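Local atomic coordinates of aminofutalosine deaminase (Helicobacter pylori, PDB entry 7LKK), a protein that catalyses the hydrolytic deamination of aminofutalosine in the menaquinone pathway at a metal-bound active site, and probably also deaminates adenosine. Residues 261-266 with 284-289; 229-234 with 238-243. All coordinates share one frame; numbering follows the deposited sequence.

Contact 1. Residues 261-266 with 284-289; sequences DYIDMF and LKRIKS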
ATOM      1  N   ASP A 261      21.737 -17.409 -22.030  1.00 24.80           N
ATOM      2  CA  ASP A 261      21.158 -18.323 -23.011  1.00 26.31           C
ATOM      3  C   ASP A 261      19.692 -17.994 -23.267  1.00 25.59           C
ATOM      4  O   ASP A 261      19.223 -18.051 -24.410  1.00 27.06           O
ATOM      5  CB  ASP A 261      21.311 -19.765 -22.528  1.00 25.17           C
ATOM      6  CG  ASP A 261      20.947 -20.782 -23.590  1.00 25.84           C
ATOM      7  OD1 ASP A 261      21.174 -20.505 -24.785  1.00 32.32           O
ATOM      8  OD2 ASP A 261      20.440 -21.863 -23.226  1.00 32.98           O
ATOM      9  N   TYR A 262      18.956 -17.639 -22.212  1.00 21.16           N
ATOM     10  CA  TYR A 262      17.552 -17.274 -22.371  1.00 20.07           C
ATOM     11  C   TYR A 262      17.410 -15.896 -23.005  1.00 22.46           C
ATOM     12  O   TYR A 262      16.627 -15.712 -23.945  1.00 22.52           O
ATOM     13  CB  TYR A 262      16.845 -17.319 -21.017  1.00 16.89           C
ATOM     14  CG  TYR A 262      15.344 -17.189 -21.108  1.00 21.48           C
ATOM     15  CD1 TYR A 262      14.555 -18.277 -21.459  1.00 17.99           C
ATOM     16  CD2 TYR A 262      14.713 -15.978 -20.846  1.00 17.59           C
ATOM     17  CE1 TYR A 262      13.181 -18.165 -21.545  1.00 20.20           C
ATOM     18  CE2 TYR A 262      13.339 -15.856 -20.930  1.00 20.39           C
ATOM     19  CZ  TYR A 262      12.577 -16.953 -21.279  1.00 20.33           C
ATOM     20  OH  TYR A 262      11.210 -16.838 -21.366  1.00 20.69           O
ATOM     21  N   ILE A 263      18.159 -14.914 -22.495  1.00 18.64           N
ATOM     22  CA  ILE A 263      18.056 -13.541 -22.990  1.00 20.61           C
ATOM     23  C   ILE A 263      18.362 -13.479 -24.481  1.00 21.46           C
ATOM     24  O   ILE A 263      17.659 -12.805 -25.246  1.00 22.83           O
ATOM     25  CB  ILE A 263      18.994 -12.616 -22.191  1.00 18.61           C
ATOM     26  CG1 ILE A 263      18.530 -12.491 -20.740  1.00 20.82           C
ATOM     27  CG2 ILE A 263      19.096 -11.243 -22.858  1.00 16.50           C
ATOM     28  CD1 ILE A 263      19.603 -11.963 -19.809  1.00 19.59           C
ATOM     29  N   ASP A 264      19.408 -14.185 -24.919  1.00 23.15           N
ATOM     30  CA  ASP A 264      19.860 -14.078 -26.303  1.00 21.51           C
ATOM     31  C   ASP A 264      18.809 -14.532 -27.307  1.00 23.82           C
ATOM     32  O   ASP A 264      18.860 -14.105 -28.465  1.00 20.60           O
ATOM     33  CB  ASP A 264      21.149 -14.878 -26.498  1.00 24.82           C
ATOM     34  CG  ASP A 264      22.328 -14.269 -25.766  1.00 29.84           C
ATOM     35  OD1 ASP A 264      22.166 -13.181 -25.171  1.00 29.79           O
ATOM     36  OD2 ASP A 264      23.418 -14.881 -25.781  1.00 32.72           O
ATOM     37  N   MET A 265      17.861 -15.381 -26.895  1.00 20.59           N
ATOM     38  CA  MET A 265      16.783 -15.781 -27.795  1.00 20.65           C
ATOM     39  C   MET A 265      16.002 -14.580 -28.310  1.00 20.13           C
ATOM     40  O   MET A 265      15.492 -14.609 -29.436  1.00 18.21           O
ATOM     41  CB  MET A 265      15.826 -16.742 -27.090  1.00 18.24           C
ATOM     42  CG  MET A 265      16.370 -18.134 -26.843  1.00 21.43           C
ATOM     43  SD  MET A 265      15.036 -19.260 -26.390  1.00 20.36           S
ATOM     44  CE  MET A 265      14.307 -18.370 -25.015  1.00 23.82           C
ATOM     45  N   PHE A 266      15.879 -13.530 -27.500  1.00 18.71           N
ATOM     46  CA  PHE A 266      15.097 -12.353 -27.842  1.00 19.89           C
ATOM     47  C   PHE A 266      15.941 -11.255 -28.481  1.00 19.93           C
ATOM     48  O   PHE A 266      15.501 -10.101 -28.532  1.00 19.11           O
ATOM     49  CB  PHE A 266      14.387 -11.820 -26.594  1.00 18.06           C
ATOM     50  CG  PHE A 266      13.492 -12.832 -25.932  1.00 14.50           C
ATOM     51  CD1 PHE A 266      12.150 -12.911 -26.266  1.00 15.06           C
ATOM     52  CD2 PHE A 266      13.994 -13.706 -24.984  1.00 16.92           C
ATOM     53  CE1 PHE A 266      11.325 -13.844 -25.665  1.00 16.84           C
ATOM     54  CE2 PHE A 266      13.175 -14.643 -24.379  1.00 19.33           C
ATOM     55  CZ  PHE A 266      11.838 -14.710 -24.718  1.00 17.21           C
ATOM     56  N   LEU A 284      20.777  -7.457 -16.711  1.00 21.36           N
ATOM     57  CA  LEU A 284      20.005  -6.324 -17.210  1.00 20.99           C
ATOM     58  C   LEU A 284      20.728  -5.629 -18.358  1.00 21.62           C
ATOM     59  O   LEU A 284      20.101  -5.211 -19.339  1.00 20.98           O
ATOM     60  CB  LEU A 284      19.723  -5.340 -16.076  1.00 19.66           C
ATOM     61  CG  LEU A 284      18.727  -5.783 -15.003  1.00 20.14           C
ATOM     62  CD1 LEU A 284      18.481  -4.653 -14.010  1.00 21.67           C
ATOM     63  CD2 LEU A 284      17.421  -6.239 -15.633  1.00 19.85           C
ATOM     64  N   LYS A 285      22.052  -5.493 -18.250  1.00 20.42           N
ATOM     65  CA  LYS A 285      22.823  -4.910 -19.343  1.00 21.55           C
ATOM     66  C   LYS A 285      22.795  -5.808 -20.574  1.00 19.25           C
ATOM     67  O   LYS A 285      22.749  -5.316 -21.708  1.00 22.56           O
ATOM     68  CB  LYS A 285      24.261  -4.659 -18.892  1.00 23.23           C
ATOM     69  CG  LYS A 285      24.415  -3.479 -17.947  1.00 20.38           C
ATOM     70  CD  LYS A 285      25.877  -3.245 -17.607  1.00 21.78           C
ATOM     71  CE  LYS A 285      26.480  -2.176 -18.502  1.00 26.78           C
ATOM     72  NZ  LYS A 285      25.491  -1.104 -18.813  1.00 30.10           N
ATOM     73  N   ARG A 286      22.820  -7.127 -20.366  1.00 23.89           N
ATOM     74  CA  ARG A 286      22.700  -8.060 -21.482  1.00 23.74           C
ATOM     75  C   ARG A 286      21.348  -7.919 -22.165  1.00 19.69           C
ATOM     76  O   ARG A 286      21.260  -7.950 -23.397  1.00 23.86           O
ATOM     77  CB  ARG A 286      22.904  -9.492 -20.989  1.00 23.19           C
ATOM     78  CG  ARG A 286      22.966 -10.531 -22.098  1.00 28.46           C
ATOM     79  CD  ARG A 286      24.361 -10.617 -22.691  1.00 27.25           C
ATOM     80  NE  ARG A 286      24.541 -11.816 -23.506  1.00 30.04           N
ATOM     81  CZ  ARG A 286      25.723 -12.283 -23.891  1.00 35.19           C
ATOM     82  NH1 ARG A 286      26.834 -11.654 -23.532  1.00 40.96           N
ATOM     83  NH2 ARG A 286      25.799 -13.379 -24.635  1.00 35.19           N
ATOM     84  N   ILE A 287      20.281  -7.773 -21.377  1.00 21.41           N
ATOM     85  CA  ILE A 287      18.952  -7.555 -21.941  1.00 20.81           C
ATOM     86  C   ILE A 287      18.948  -6.302 -22.806  1.00 22.13           C
ATOM     87  O   ILE A 287      18.452  -6.306 -23.940  1.00 20.10           O
ATOM     88  CB  ILE A 287      17.905  -7.460 -20.816  1.00 20.75           C
ATOM     89  CG1 ILE A 287      17.659  -8.825 -20.175  1.00 19.49           C
ATOM     90  CG2 ILE A 287      16.604  -6.893 -21.340  1.00 21.36           C
ATOM     91  CD1 ILE A 287      16.811  -8.760 -18.922  1.00 20.54           C
ATOM     92  N   LYS A 288      19.517  -5.214 -22.282  1.00 21.75           N
ATOM     93  CA  LYS A 288      19.524  -3.944 -23.003  1.00 23.45           C
ATOM     94  C   LYS A 288      20.296  -4.049 -24.312  1.00 21.39           C
ATOM     95  O   LYS A 288      19.820  -3.606 -25.363  1.00 22.37           O
ATOM     96  CB  LYS A 288      20.119  -2.854 -22.110  1.00 20.64           C
ATOM     97  CG  LYS A 288      20.617  -1.628 -22.857  1.00 28.37           C
ATOM     98  CD  LYS A 288      19.631  -0.479 -22.758  1.00 32.84           C
ATOM     99  CE  LYS A 288      20.291   0.834 -23.148  1.00 29.95           C
ATOM    100  NZ  LYS A 288      19.431   2.013 -22.854  1.00 29.27           N
ATOM    101  N   SER A 289      21.497  -4.630 -24.268  1.00 19.28           N
ATOM    102  CA  SER A 289      22.354  -4.657 -25.449  1.00 22.97           C
ATOM    103  C   SER A 289      21.900  -5.688 -26.477  1.00 26.82           C
ATOM    104  O   SER A 289      22.063  -5.463 -27.681  1.00 29.39           O
ATOM    105  CB  SER A 289      23.804  -4.926 -25.044  1.00 21.35           C
ATOM    106  OG  SER A 289      23.942  -6.205 -24.453  1.00 32.20           O
TER

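Contact 2. Residues 229-234 with 238-243; sequences LEWVEN and WFENFY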
ATOM      1  N   LEU A 229      16.340 -18.259 -10.214  1.00 20.97           N
ATOM      2  CA  LEU A 229      17.737 -17.887 -10.416  1.00 18.61           C
ATOM      3  C   LEU A 229      18.666 -19.065 -10.146  1.00 21.03           C
ATOM      4  O   LEU A 229      19.603 -19.314 -10.913  1.00 24.94           O
ATOM      5  CB  LEU A 229      18.100 -16.699  -9.525  1.00 19.50           C
ATOM      6  CG  LEU A 229      19.550 -16.217  -9.595  1.00 20.77           C
ATOM      7  CD1 LEU A 229      19.882 -15.700 -10.989  1.00 22.55           C
ATOM      8  CD2 LEU A 229      19.811 -15.143  -8.545  1.00 21.11           C
ATOM      9  N   GLU A 230      18.421 -19.801  -9.057  1.00 25.33           N
ATOM     10  CA  GLU A 230      19.252 -20.959  -8.744  1.00 26.24           C
ATOM     11  C   GLU A 230      19.083 -22.056  -9.786  1.00 24.84           C
ATOM     12  O   GLU A 230      20.042 -22.766 -10.110  1.00 26.88           O
ATOM     13  CB  GLU A 230      18.898 -21.504  -7.360  1.00 24.45           C
ATOM     14  CG  GLU A 230      19.269 -20.609  -6.194  1.00 33.52           C
ATOM     15  CD  GLU A 230      18.593 -21.041  -4.905  1.00 33.71           C
ATOM     16  OE1 GLU A 230      18.666 -20.291  -3.911  1.00 43.44           O
ATOM     17  OE2 GLU A 230      17.983 -22.132  -4.889  1.00 40.18           O
ATOM     18  N   TRP A 231      17.869 -22.209 -10.317  1.00 22.71           N
ATOM     19  CA  TRP A 231      17.632 -23.190 -11.369  1.00 24.03           C
ATOM     20  C   TRP A 231      18.325 -22.781 -12.662  1.00 26.20           C
ATOM     21  O   TRP A 231      19.042 -23.581 -13.275  1.00 28.24           O
ATOM     22  CB  TRP A 231      16.130 -23.361 -11.591  1.00 22.01           C
ATOM     23  CG  TRP A 231      15.766 -24.502 -12.500  1.00 25.16           C
ATOM     24  CD1 TRP A 231      15.051 -24.429 -13.659  1.00 26.73           C
ATOM     25  CD2 TRP A 231      16.089 -25.886 -12.314  1.00 25.38           C
ATOM     26  NE1 TRP A 231      14.910 -25.680 -14.208  1.00 25.94           N
ATOM     27  CE2 TRP A 231      15.538 -26.591 -13.402  1.00 24.23           C
ATOM     28  CE3 TRP A 231      16.785 -26.597 -11.332  1.00 27.37           C
ATOM     29  CZ2 TRP A 231      15.665 -27.971 -13.537  1.00 27.41           C
ATOM     30  CZ3 TRP A 231      16.912 -27.968 -11.471  1.00 26.18           C
ATOM     31  CH2 TRP A 231      16.354 -28.640 -12.564  1.00 25.68           C
ATOM     32  N   VAL A 232      18.119 -21.534 -13.089  1.00 25.01           N
ATOM     33  CA  VAL A 232      18.668 -21.080 -14.363  1.00 25.00           C
ATOM     34  C   VAL A 232      20.191 -21.109 -14.334  1.00 25.74           C
ATOM     35  O   VAL A 232      20.838 -21.559 -15.287  1.00 25.67           O
ATOM     36  CB  VAL A 232      18.129 -19.677 -14.697  1.00 23.31           C
ATOM     37  CG1 VAL A 232      18.951 -19.029 -15.801  1.00 29.09           C
ATOM     38  CG2 VAL A 232      16.662 -19.755 -15.095  1.00 25.60           C
ATOM     39  N   GLU A 233      20.788 -20.655 -13.231  1.00 23.10           N
ATOM     40  CA  GLU A 233      22.238 -20.511 -13.191  1.00 24.30           C
ATOM     41  C   GLU A 233      22.944 -21.835 -12.918  1.00 28.58           C
ATOM     42  O   GLU A 233      23.970 -22.126 -13.543  1.00 28.69           O
ATOM     43  CB  GLU A 233      22.634 -19.472 -12.139  1.00 30.90           C
ATOM     44  CG  GLU A 233      22.427 -18.027 -12.578  1.00 25.21           C
ATOM     45  CD  GLU A 233      22.979 -17.742 -13.965  1.00 32.83           C
ATOM     46  OE1 GLU A 233      22.276 -17.088 -14.763  1.00 39.10           O
ATOM     47  OE2 GLU A 233      24.122 -18.158 -14.256  1.00 39.02           O
ATOM     48  N   ASN A 234      22.420 -22.652 -11.998  1.00 25.70           N
ATOM     49  CA  ASN A 234      23.157 -23.813 -11.514  1.00 28.67           C
ATOM     50  C   ASN A 234      22.350 -25.108 -11.497  1.00 31.74           C
ATOM     51  O   ASN A 234      22.853 -26.120 -10.993  1.00 31.02           O
ATOM     52  CB  ASN A 234      23.704 -23.542 -10.108  1.00 28.79           C
ATOM     53  CG  ASN A 234      24.779 -22.480 -10.101  1.00 32.35           C
ATOM     54  OD1 ASN A 234      25.914 -22.730 -10.500  1.00 36.58           O
ATOM     55  ND2 ASN A 234      24.426 -21.281  -9.653  1.00 33.80           N
ATOM     56  N   TRP A 238      14.720 -25.497  -5.663  1.00 22.53           N
ATOM     57  CA  TRP A 238      13.363 -26.034  -5.604  1.00 26.14           C
ATOM     58  C   TRP A 238      12.940 -26.673  -6.924  1.00 25.44           C
ATOM     59  O   TRP A 238      12.216 -27.675  -6.932  1.00 26.69           O
ATOM     60  CB  TRP A 238      12.396 -24.919  -5.209  1.00 25.80           C
ATOM     61  CG  TRP A 238      10.965 -25.337  -5.098  1.00 23.31           C
ATOM     62  CD1 TRP A 238      10.364 -25.929  -4.028  1.00 21.75           C
ATOM     63  CD2 TRP A 238       9.948 -25.176  -6.094  1.00 22.61           C
ATOM     64  NE1 TRP A 238       9.036 -26.154  -4.295  1.00 27.97           N
ATOM     65  CE2 TRP A 238       8.754 -25.699  -5.557  1.00 21.50           C
ATOM     66  CE3 TRP A 238       9.929 -24.639  -7.385  1.00 20.13           C
ATOM     67  CZ2 TRP A 238       7.556 -25.704  -6.267  1.00 23.61           C
ATOM     68  CZ3 TRP A 238       8.737 -24.646  -8.090  1.00 22.72           C
ATOM     69  CH2 TRP A 238       7.568 -25.176  -7.530  1.00 19.67           C
ATOM     70  N   PHE A 239      13.382 -26.113  -8.050  1.00 25.59           N
ATOM     71  CA  PHE A 239      12.957 -26.610  -9.357  1.00 20.92           C
ATOM     72  C   PHE A 239      13.544 -27.976  -9.706  1.00 23.25           C
ATOM     73  O   PHE A 239      13.237 -28.494 -10.788  1.00 22.76           O
ATOM     74  CB  PHE A 239      13.322 -25.599 -10.444  1.00 23.02           C
ATOM     75  CG  PHE A 239      12.319 -24.492 -10.608  1.00 21.76           C
ATOM     76  CD1 PHE A 239      11.148 -24.700 -11.316  1.00 23.00           C
ATOM     77  CD2 PHE A 239      12.550 -23.244 -10.053  1.00 22.42           C
ATOM     78  CE1 PHE A 239      10.224 -23.683 -11.467  1.00 21.30           C
ATOM     79  CE2 PHE A 239      11.631 -22.223 -10.199  1.00 20.95           C
ATOM     80  CZ  PHE A 239      10.467 -22.443 -10.907  1.00 23.88           C
ATOM     81  N   GLU A 240      14.378 -28.558  -8.839  1.00 22.48           N
ATOM     82  CA  GLU A 240      14.936 -29.883  -9.106  1.00 31.87           C
ATOM     83  C   GLU A 240      13.840 -30.922  -9.314  1.00 28.86           C
ATOM     84  O   GLU A 240      13.944 -31.776 -10.203  1.00 30.29           O
ATOM     85  CB  GLU A 240      15.847 -30.312  -7.956  1.00 31.90           C
ATOM     86  CG  GLU A 240      17.237 -29.711  -7.982  1.00 32.82           C
ATOM     87  CD  GLU A 240      18.002 -29.989  -6.702  1.00 35.72           C
ATOM     88  OE1 GLU A 240      17.623 -30.936  -5.978  1.00 39.37           O
ATOM     89  OE2 GLU A 240      18.979 -29.265  -6.416  1.00 40.14           O
ATOM     90  N   ASN A 241      12.789 -30.870  -8.502  1.00 29.61           N
ATOM     91  CA  ASN A 241      11.702 -31.837  -8.556  1.00 27.24           C
ATOM     92  C   ASN A 241      10.447 -31.278  -9.208  1.00 26.73           C
ATOM     93  O   ASN A 241       9.426 -31.967  -9.238  1.00 24.00           O
ATOM     94  CB  ASN A 241      11.366 -32.330  -7.143  1.00 34.34           C
ATOM     95  CG  ASN A 241      12.579 -32.857  -6.405  1.00 33.41           C
ATOM     96  OD1 ASN A 241      13.010 -32.280  -5.406  1.00 42.26           O
ATOM     97  ND2 ASN A 241      13.132 -33.962  -6.885  1.00 30.55           N
ATOM     98  N   PHE A 242      10.508 -30.051  -9.734  1.00 23.75           N
ATOM     99  CA  PHE A 242       9.315 -29.385 -10.248  1.00 23.88           C
ATOM    100  C   PHE A 242       8.706 -30.144 -11.424  1.00 25.99           C
ATOM    101  O   PHE A 242       7.480 -30.254 -11.534  1.00 27.52           O
ATOM    102  CB  PHE A 242       9.671 -27.951 -10.653  1.00 25.58           C
ATOM    103  CG  PHE A 242       8.632 -27.272 -11.504  1.00 25.84           C
ATOM    104  CD1 PHE A 242       7.510 -26.699 -10.926  1.00 26.16           C
ATOM    105  CD2 PHE A 242       8.790 -27.185 -12.880  1.00 25.72           C
ATOM    106  CE1 PHE A 242       6.561 -26.064 -11.708  1.00 22.89           C
ATOM    107  CE2 PHE A 242       7.841 -26.554 -13.664  1.00 21.27           C
ATOM    108  CZ  PHE A 242       6.724 -25.992 -13.076  1.00 23.99           C
ATOM    109  N   TYR A 243       9.546 -30.670 -12.312  1.00 18.63           N
ATOM    110  CA  TYR A 243       9.038 -31.270 -13.541  1.00 22.73           C
ATOM    111  C   TYR A 243       8.432 -32.646 -13.283  1.00 24.03           C
ATOM    112  O   TYR A 243       7.408 -32.995 -13.880  1.00 25.62           O
ATOM    113  CB  TYR A 243      10.157 -31.331 -14.580  1.00 25.61           C
ATOM    114  CG  TYR A 243      10.747 -29.961 -14.851  1.00 23.77           C
ATOM    115  CD1 TYR A 243      10.243 -29.151 -15.861  1.00 27.02           C
ATOM    116  CD2 TYR A 243      11.782 -29.462 -14.068  1.00 25.21           C
ATOM    117  CE1 TYR A 243      10.771 -27.889 -16.098  1.00 22.14           C
ATOM    118  CE2 TYR A 243      12.311 -28.206 -14.294  1.00 24.48           C
ATOM    119  CZ  TYR A 243      11.805 -27.422 -15.306  1.00 22.78           C
ATOM    120  OH  TYR A 243      12.343 -26.169 -15.524  1.00 24.23           O
TER
HETATM  121  O   HOH W   1      15.188 -23.049  -4.264  1.00 24.28           O

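Contact 1. Residues 261-266 with 284-289
Ile263, on helix 259-264, and Ile287, on helix 281-291, bring their backbones to within 6.1 Å between the two CA atoms, where one helix lies beside the other. The setting is the TIM-barrel fold of the amidohydrolase family, and these two helices precede and follow strand 269-275 in the chain. Here the interface divides into an apolar part against the barrel and a charged part farther out. Within, the two isoleucine side chains cross at about a right angle, with Ile263 CD1 3.7 Å from Ile287 CG1. The branch methyl of Ile263 reaches the other backbone too, its CG2 lying 3.8 Å from Ile287 CA. Both isoleucines also touch Phe222 of strand 218-222, the strand that carries the metal ligand His221. Toward the partly exposed side, Asp264 and Arg286 form a two-pronged salt bridge. Arg286 sets CG anti to the backbone N (chi1 -173°) and then bends at chi2, turning the NE side of the guanidinium to the carboxylate. The two flat groups are nearly coplanar, 18° apart, and each oxygen accepts through its syn lone pair; the two bonds together would resist rotation of either group. Arg286 NE reaches Asp264 OD1 at 3.2 Å, while the straighter bond, at 170°, runs 3.0 Å from Arg286 NH2 to Asp264 OD2.

Contact 2. Residues 229-234 with 238-243
An aromatic cluster of Trp231, Phe239 and Tyr243 joins helix 226-234 to the short 3-10 turn and the helix that follow it in this TIM-barrel enzyme, in the neighbourhood of the inhibitor, with the Phe239 side chain about 8 Å from the bound methylthio-coformycin. Trp231 is the centre of the contact. Its CG, anti to the backbone N (chi1 -171°), carries the indole across to the 238-243 segment. Phe239 CB sits over one face of the indole in a CH-pi contact, 3.5 Å from the centroid of the five-membered ring. The Phe239 ring itself continues away from the indole and stacks on Tyr197. The far end of the indole reaches the backbone, with Trp231 CZ3 3.6 Å from Glu240 CA. Tyr243 approaches obliquely, its CE2 3.4 Å from Trp231 CZ2. Apart from the ring packing, a water joins the segments, donating to Glu230 OE2 and accepting from Trp238 N. Tyr243 OH, on a buried residue, is hydrogen-bonded to Tyr197 O as well as taking the indole N-H. Trp231 NE1 donates to Tyr243 OH over 2.9 Å, in a bent bond of 132° whose acceptor is tilted out of the indole plane.

How the contacts relate
The two contacts lie in series along the chain, with centres about 20 Å apart and no touch between them. They share no helix, although helix 242-247 of contact 2 and helix 259-264 of contact 1 follow each other in sequence. Contact 1 pairs helices with a barrel strand between them in the sequence and is partly buried: aliphatic packing on the barrel side gives way to an ion pair farther out. The segments of contact 2 are joined by three residues, and no salt bridge forms across it; aromatic packing and the indole-to-hydroxyl bond dominate, with a water-bridged carboxylate beside them. In this pair, the contact farther from the chain's centre is the more buried, and its aromatic cluster lies near, but not in, the ligand pocket.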